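Local coordinates for protein putative sulfatase yidJ (Bacteroides fragilis, PDB 2QZU) that probably hydrolyses sulfate esters as a metal-dependent member of the arylsulfatase family, although its natural substrate is not established, at residues Tyr183-Ala188 with Ser192-Asn197; Asp419-Ala424 with Leu455-Thr460. All blocks are in the same frame, centred on the assembly; numbering follows the deposited sequence.

Contact 1. Residues Tyr183-Ala188 with Ser192-Asn197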
loop_
_atom_site.group_PDB
_atom_site.type_symbol
_atom_site.label_atom_id
_atom_site.label_comp_id
_atom_site.label_asym_id
_atom_site.label_seq_id
_atom_site.Cartn_x
_atom_site.Cartn_y
_atom_site.Cartn_z
ATOM N N TYR A 183 16.481 7.024 9.108
ATOM C CA TYR A 183 17.310 6.696 10.254
ATOM C C TYR A 183 17.754 7.944 10.987
ATOM O O TYR A 183 17.671 9.061 10.467
ATOM C CB TYR A 183 18.591 5.982 9.796
ATOM C CG TYR A 183 18.379 4.730 8.987
ATOM C CD1 TYR A 183 18.278 3.485 9.608
ATOM C CD2 TYR A 183 18.240 4.791 7.601
ATOM C CE1 TYR A 183 18.041 2.330 8.869
ATOM C CE2 TYR A 183 17.996 3.648 6.852
ATOM C CZ TYR A 183 17.896 2.420 7.489
ATOM O OH TYR A 183 17.630 1.294 6.752
ATOM N N TRP A 184 18.231 7.729 12.206
ATOM C CA TRP A 184 18.806 8.783 13.024
ATOM C C TRP A 184 20.220 8.270 13.245
ATOM O O TRP A 184 20.399 7.107 13.619
ATOM C CB TRP A 184 18.131 8.878 14.390
ATOM C CG TRP A 184 16.882 9.682 14.444
ATOM C CD1 TRP A 184 16.774 11.042 14.548
ATOM C CD2 TRP A 184 15.552 9.167 14.484
ATOM N NE1 TRP A 184 15.449 11.403 14.662
ATOM C CE2 TRP A 184 14.679 10.270 14.625
ATOM C CE3 TRP A 184 15.010 7.875 14.417
ATOM C CZ2 TRP A 184 13.293 10.121 14.702
ATOM C CZ3 TRP A 184 13.632 7.726 14.495
ATOM C CH2 TRP A 184 12.788 8.846 14.637
ATOM N N ASN A 185 21.216 9.110 12.992
ATOM C CA ASN A 185 22.599 8.719 13.232
ATOM C C ASN A 185 22.837 8.995 14.718
ATOM O O ASN A 185 21.930 9.445 15.417
ATOM C CB ASN A 185 23.551 9.534 12.352
ATOM C CG ASN A 185 23.317 11.020 12.465
ATOM O OD1 ASN A 185 23.438 11.595 13.543
ATOM N ND2 ASN A 185 22.970 11.654 11.350
ATOM N N THR A 186 24.050 8.751 15.199
ATOM C CA THR A 186 24.356 8.924 16.618
ATOM C C THR A 186 24.077 10.291 17.244
ATOM O O THR A 186 23.537 10.363 18.346
ATOM C CB THR A 186 25.827 8.543 16.911
ATOM O OG1 THR A 186 26.072 7.207 16.447
ATOM C CG2 THR A 186 26.111 8.606 18.412
ATOM N N THR A 187 24.421 11.370 16.552
ATOM C CA THR A 187 24.227 12.706 17.114
ATOM C C THR A 187 23.046 13.529 16.599
ATOM O O THR A 187 22.846 14.666 17.034
ATOM C CB THR A 187 25.497 13.553 16.936
ATOM O OG1 THR A 187 25.843 13.602 15.545
ATOM C CG2 THR A 187 26.648 12.950 17.721
ATOM N N ALA A 188 22.260 12.968 15.691
ATOM C CA ALA A 188 21.125 13.702 15.142
ATOM C C ALA A 188 20.032 13.981 16.172
ATOM O O ALA A 188 19.670 13.107 16.964
ATOM C CB ALA A 188 20.530 12.935 13.963
ATOM N N SER A 192 15.760 15.523 13.213
ATOM C CA SER A 192 16.757 15.523 12.151
ATOM C C SER A 192 17.120 14.150 11.588
ATOM O O SER A 192 18.293 13.873 11.307
ATOM C CB SER A 192 18.023 16.233 12.629
ATOM O OG SER A 192 17.774 17.616 12.817
ATOM N N PHE A 193 16.119 13.291 11.434
ATOM C CA PHE A 193 16.349 11.980 10.849
ATOM C C PHE A 193 16.544 12.228 9.355
ATOM O O PHE A 193 16.231 13.310 8.860
ATOM C CB PHE A 193 15.144 11.054 11.071
ATOM C CG PHE A 193 13.817 11.678 10.726
ATOM C CD1 PHE A 193 13.131 12.446 11.662
ATOM C CD2 PHE A 193 13.264 11.507 9.462
ATOM C CE1 PHE A 193 11.909 13.036 11.344
ATOM C CE2 PHE A 193 12.043 12.093 9.133
ATOM C CZ PHE A 193 11.364 12.858 10.078
ATOM N N TYR A 194 17.068 11.238 8.641
ATOM C CA TYR A 194 17.290 11.378 7.205
ATOM C C TYR A 194 16.775 10.163 6.454
ATOM O O TYR A 194 16.653 9.077 7.018
ATOM C CB TYR A 194 18.781 11.550 6.901
ATOM C CG TYR A 194 19.640 10.396 7.368
ATOM C CD1 TYR A 194 20.139 10.361 8.666
ATOM C CD2 TYR A 194 19.949 9.334 6.514
ATOM C CE1 TYR A 194 20.924 9.303 9.108
ATOM C CE2 TYR A 194 20.736 8.264 6.949
ATOM C CZ TYR A 194 21.219 8.261 8.248
ATOM O OH TYR A 194 22.003 7.223 8.697
ATOM N N TYR A 195 16.468 10.359 5.177
ATOM C CA TYR A 195 15.984 9.282 4.328
ATOM C C TYR A 195 17.123 8.810 3.431
ATOM O O TYR A 195 18.028 9.582 3.103
ATOM C CB TYR A 195 14.827 9.773 3.455
ATOM C CG TYR A 195 13.530 9.996 4.194
ATOM C CD1 TYR A 195 12.707 8.923 4.540
ATOM C CD2 TYR A 195 13.124 11.285 4.549
ATOM C CE1 TYR A 195 11.513 9.128 5.222
ATOM C CE2 TYR A 195 11.930 11.499 5.231
ATOM C CZ TYR A 195 11.132 10.418 5.564
ATOM O OH TYR A 195 9.957 10.633 6.242
ATOM N N VAL A 196 17.072 7.541 3.044
ATOM C CA VAL A 196 18.070 6.944 2.167
ATOM C C VAL A 196 17.359 6.343 0.950
ATOM O O VAL A 196 16.351 5.656 1.092
ATOM C CB VAL A 196 18.847 5.819 2.893
ATOM C CG1 VAL A 196 19.863 5.202 1.953
ATOM C CG2 VAL A 196 19.535 6.377 4.133
ATOM N N ASN A 197 17.883 6.606 -0.246
ATOM C CA ASN A 197 17.289 6.079 -1.472
ATOM C C ASN A 197 17.949 4.749 -1.819
ATOM O O ASN A 197 18.625 4.614 -2.836
ATOM C CB ASN A 197 17.469 7.081 -2.618
ATOM C CG ASN A 197 16.592 8.318 -2.460
ATOM O OD1 ASN A 197 16.820 9.340 -3.105
ATOM N ND2 ASN A 197 15.573 8.221 -1.610
#
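A short two-stranded antiparallel ladder, strands 182-183 and 194-195 joined by a ten-residue loop, brings Tyr183 and Tyr194 together as a hydrogen-bonded pair. Tyr183 N donates to Tyr194 O at 2.9 Å, and Tyr194 N returns the bond to Tyr183 O at 2.9 Å. The two side chains share one face of this ladder. CG of Tyr194 sits between its backbone N and carbonyl carbon (chi1 59°), which brings the ring back toward 183-188, its CD1 3.3 Å from Tyr183 O. CB of Tyr183 packs off-centre on that ring, 4.3 Å from its centroid. Farther along, Val196 CG2 touches Tyr183 CD2 at 4.0 Å. Tyr183 OH is hydrogen-bonded to Glu204 OE2 and Tyr194 OH to Tyr203 OH; tyrosine suits both places because its ring packs against carbon while its hydroxyl bonds outside the hairpin.

Trp184 and Phe193 lie side by side, pointing the same way. Phe193 CB stands over the indole's five-membered ring, 3.6 Å from its centroid, while the phenyl edge turns toward the six-membered ring in an offset edge-to-face pair with planes at 69°. The indole N-H is used by Arg190 O in the connecting loop. The short side chain of Asn185 (chi1 52°) lets OD1 fold back on the following turn and accept weak bonds from Thr187 N and Ala188 N, and ND2 lies 3.8 Å from Tyr194 CE1. Ala188, small enough for a close approach, rests its CB near Ser192 O. The whole is a long-looped β-hairpin whose aromatic side chains pack on strand 168-172 at the edge of the large mixed sheet, Tyr183 and Tyr194 on Ile170 and Trp184 on Tyr172.

Contact 2. Residues Asp419-Ala424 with Leu455-Thr460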
loop_
_atom_site.group_PDB
_atom_site.type_symbol
_atom_site.label_atom_id
_atom_site.label_comp_id
_atom_site.label_asym_id
_atom_site.label_seq_id
_atom_site.Cartn_x
_atom_site.Cartn_y
_atom_site.Cartn_z
ATOM N N ASP A 419 7.665 -30.186 23.328
ATOM C CA ASP A 419 8.145 -30.734 22.067
ATOM C C ASP A 419 7.047 -31.433 21.272
ATOM O O ASP A 419 7.259 -31.805 20.120
ATOM C CB ASP A 419 9.311 -31.705 22.297
ATOM C CG ASP A 419 8.987 -32.782 23.312
ATOM O OD1 ASP A 419 7.816 -33.213 23.385
ATOM O OD2 ASP A 419 9.914 -33.209 24.030
ATOM N N ARG A 420 5.875 -31.603 21.878
ATOM C CA ARG A 420 4.765 -32.265 21.195
ATOM C C ARG A 420 3.449 -31.494 21.221
ATOM O O ARG A 420 2.714 -31.481 20.229
ATOM C CB ARG A 420 4.524 -33.653 21.800
ATOM C CG ARG A 420 3.320 -34.371 21.199
ATOM C CD ARG A 420 3.078 -35.727 21.841
ATOM N NE ARG A 420 1.950 -36.414 21.217
ATOM C CZ ARG A 420 1.464 -37.584 21.620
ATOM N NH1 ARG A 420 2.004 -38.211 22.658
ATOM N NH2 ARG A 420 0.436 -38.128 20.986
ATOM N N TYR A 421 3.157 -30.852 22.348
ATOM C CA TYR A 421 1.907 -30.114 22.517
ATOM C C TYR A 421 2.019 -28.597 22.630
ATOM O O TYR A 421 3.027 -28.063 23.082
ATOM C CB TYR A 421 1.195 -30.591 23.790
ATOM C CG TYR A 421 0.814 -32.054 23.823
ATOM C CD1 TYR A 421 -0.316 -32.515 23.150
ATOM C CD2 TYR A 421 1.582 -32.976 24.536
ATOM C CE1 TYR A 421 -0.677 -33.863 23.188
ATOM C CE2 TYR A 421 1.231 -34.325 24.580
ATOM C CZ TYR A 421 0.102 -34.757 23.903
ATOM O OH TYR A 421 -0.247 -36.090 23.940
ATOM N N THR A 422 0.960 -27.911 22.209
ATOM C CA THR A 422 0.872 -26.465 22.365
ATOM C C THR A 422 -0.422 -26.304 23.157
ATOM O O THR A 422 -1.497 -26.684 22.689
ATOM C CB THR A 422 0.764 -25.719 21.022
ATOM O OG1 THR A 422 1.993 -25.862 20.300
ATOM C CG2 THR A 422 0.508 -24.229 21.261
ATOM N N TYR A 423 -0.300 -25.776 24.371
ATOM C CA TYR A 423 -1.442 -25.582 25.261
ATOM C C TYR A 423 -1.594 -24.107 25.589
ATOM O O TYR A 423 -0.606 -23.410 25.809
ATOM C CB TYR A 423 -1.221 -26.369 26.558
ATOM C CG TYR A 423 -2.290 -26.176 27.613
ATOM C CD1 TYR A 423 -3.534 -26.793 27.494
ATOM C CD2 TYR A 423 -2.054 -25.376 28.732
ATOM C CE1 TYR A 423 -4.517 -26.620 28.465
ATOM C CE2 TYR A 423 -3.031 -25.198 29.710
ATOM C CZ TYR A 423 -4.260 -25.824 29.567
ATOM O OH TYR A 423 -5.231 -25.651 30.523
ATOM N N ALA A 424 -2.831 -23.627 25.611
ATOM C CA ALA A 424 -3.072 -22.233 25.941
ATOM C C ALA A 424 -4.437 -22.047 26.577
ATOM O O ALA A 424 -5.385 -22.769 26.265
ATOM C CB ALA A 424 -2.964 -21.375 24.695
ATOM N N LEU A 455 -9.081 -34.314 28.967
ATOM C CA LEU A 455 -9.207 -33.687 30.278
ATOM C C LEU A 455 -8.025 -33.952 31.207
ATOM O O LEU A 455 -7.583 -33.055 31.927
ATOM C CB LEU A 455 -10.499 -34.138 30.964
ATOM C CG LEU A 455 -11.834 -33.767 30.314
ATOM C CD1 LEU A 455 -12.073 -34.615 29.071
ATOM C CD2 LEU A 455 -12.954 -33.982 31.320
ATOM N N LYS A 456 -7.518 -35.182 31.195
ATOM C CA LYS A 456 -6.394 -35.551 32.050
ATOM C C LYS A 456 -5.152 -34.738 31.700
ATOM O O LYS A 456 -4.491 -34.176 32.572
ATOM C CB LYS A 456 -6.085 -37.044 31.903
ATOM C CG LYS A 456 -4.972 -37.540 32.818
ATOM C CD LYS A 456 -4.745 -39.044 32.688
ATOM C CE LYS A 456 -4.154 -39.421 31.336
ATOM N NZ LYS A 456 -3.917 -40.890 31.222
ATOM N N LEU A 457 -4.847 -34.687 30.411
ATOM C CA LEU A 457 -3.689 -33.960 29.912
ATOM C C LEU A 457 -3.826 -32.465 30.190
ATOM O O LEU A 457 -2.873 -31.811 30.621
ATOM C CB LEU A 457 -3.548 -34.214 28.410
ATOM C CG LEU A 457 -2.291 -33.720 27.703
ATOM C CD1 LEU A 457 -1.058 -34.374 28.308
ATOM C CD2 LEU A 457 -2.396 -34.051 26.223
ATOM N N THR A 458 -5.020 -31.931 29.954
ATOM C CA THR A 458 -5.290 -30.518 30.179
ATOM C C THR A 458 -5.066 -30.147 31.645
ATOM O O THR A 458 -4.552 -29.073 31.954
ATOM C CB THR A 458 -6.739 -30.166 29.776
ATOM O OG1 THR A 458 -6.947 -30.505 28.399
ATOM C CG2 THR A 458 -7.000 -28.683 29.961
ATOM N N HIS A 459 -5.454 -31.041 32.548
ATOM C CA HIS A 459 -5.277 -30.797 33.973
ATOM C C HIS A 459 -3.790 -30.742 34.320
ATOM O O HIS A 459 -3.364 -29.941 35.155
ATOM C CB HIS A 459 -5.975 -31.894 34.784
ATOM C CG HIS A 459 -5.673 -31.848 36.250
ATOM N ND1 HIS A 459 -4.525 -32.389 36.791
ATOM C CD2 HIS A 459 -6.362 -31.315 37.286
ATOM C CE1 HIS A 459 -4.521 -32.189 38.097
ATOM N NE2 HIS A 459 -5.625 -31.540 38.424
ATOM N N THR A 460 -3.004 -31.592 33.670
ATOM C CA THR A 460 -1.567 -31.636 33.906
ATOM C C THR A 460 -0.915 -30.335 33.440
ATOM O O THR A 460 -0.108 -29.742 34.157
ATOM C CB THR A 460 -0.914 -32.813 33.158
ATOM O OG1 THR A 460 -1.544 -34.039 33.552
ATOM C CG2 THR A 460 0.571 -32.887 33.478
#
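The Tyr421 ring is sandwiched between two aliphatic groups: Leu457 CD2 lies over one face, offset toward the rim, and CG of the preceding Arg420 lies over the opposite face, also toward the rim. The leucine methyl is 3.8 Å from the ring centroid and 25° off the normal, a CH-pi contact, with its closest approach to Tyr421 CZ at 3.5 Å. Beyond the ring, Tyr421 OH stands over the centre of the flat Arg420 guanidinium, 3.2 Å above its plane. That guanidinium is held in turn by a salt bridge from Arg420 NH2 to Asp439 OD2, at the end of the neighbouring strand 431-439, so the arginine serves both as an aliphatic cover and as a charged link between strands.

Leu457 reaches out from the helix with CG anti to the backbone N (chi1 -171°), meeting the tyrosine from the opposite direction; its branched end also touches Leu437. One helical residue on, Thr458 meets Tyr423 at about a right angle. Its CG2 methyl touches Tyr423 OH at 3.6 Å and Tyr423 CE1 at 3.6 Å, while OG1 turns back to Gln454 O. Threonine thus offers carbon to the sheet and spends its hydroxyl on the helix. Tyr423 also meets the ring of Phe461, about one turn after Thr458. On the helix itself, Lys456 O takes two bonds from Thr460, the helical N-H on one side of its plane and the hydroxyl on the other.

Between strand and helix the chemistry is therefore methyl against aromatic ring and phenol: the salt bridge of Arg420 stays with the sheet and the hydroxyl bond of Thr458 with the helix start, so this contact rests on dispersion and shape.

Overall arrangement
From the N terminus, the chain first lays down four of the eight strands of the large mixed sheet, then leaves strand 168-172 for the hairpin of contact 1, which closes a loop of three residues between its segments and leads on to helix 200-213. Contact 2 comes much later, where strand 421-428 of the four-stranded antiparallel sheet meets the beginning of helix 455-471; it closes a loop of 30 residues that includes strand 431-439. The contacts follow in series, neither nested nor crossed, on opposite sides of the chain's centre. The centres of contact 1 and contact 2 are about 49 Å apart. Contact 1 is local; contact 2 joins the C-terminal helix to its sheet.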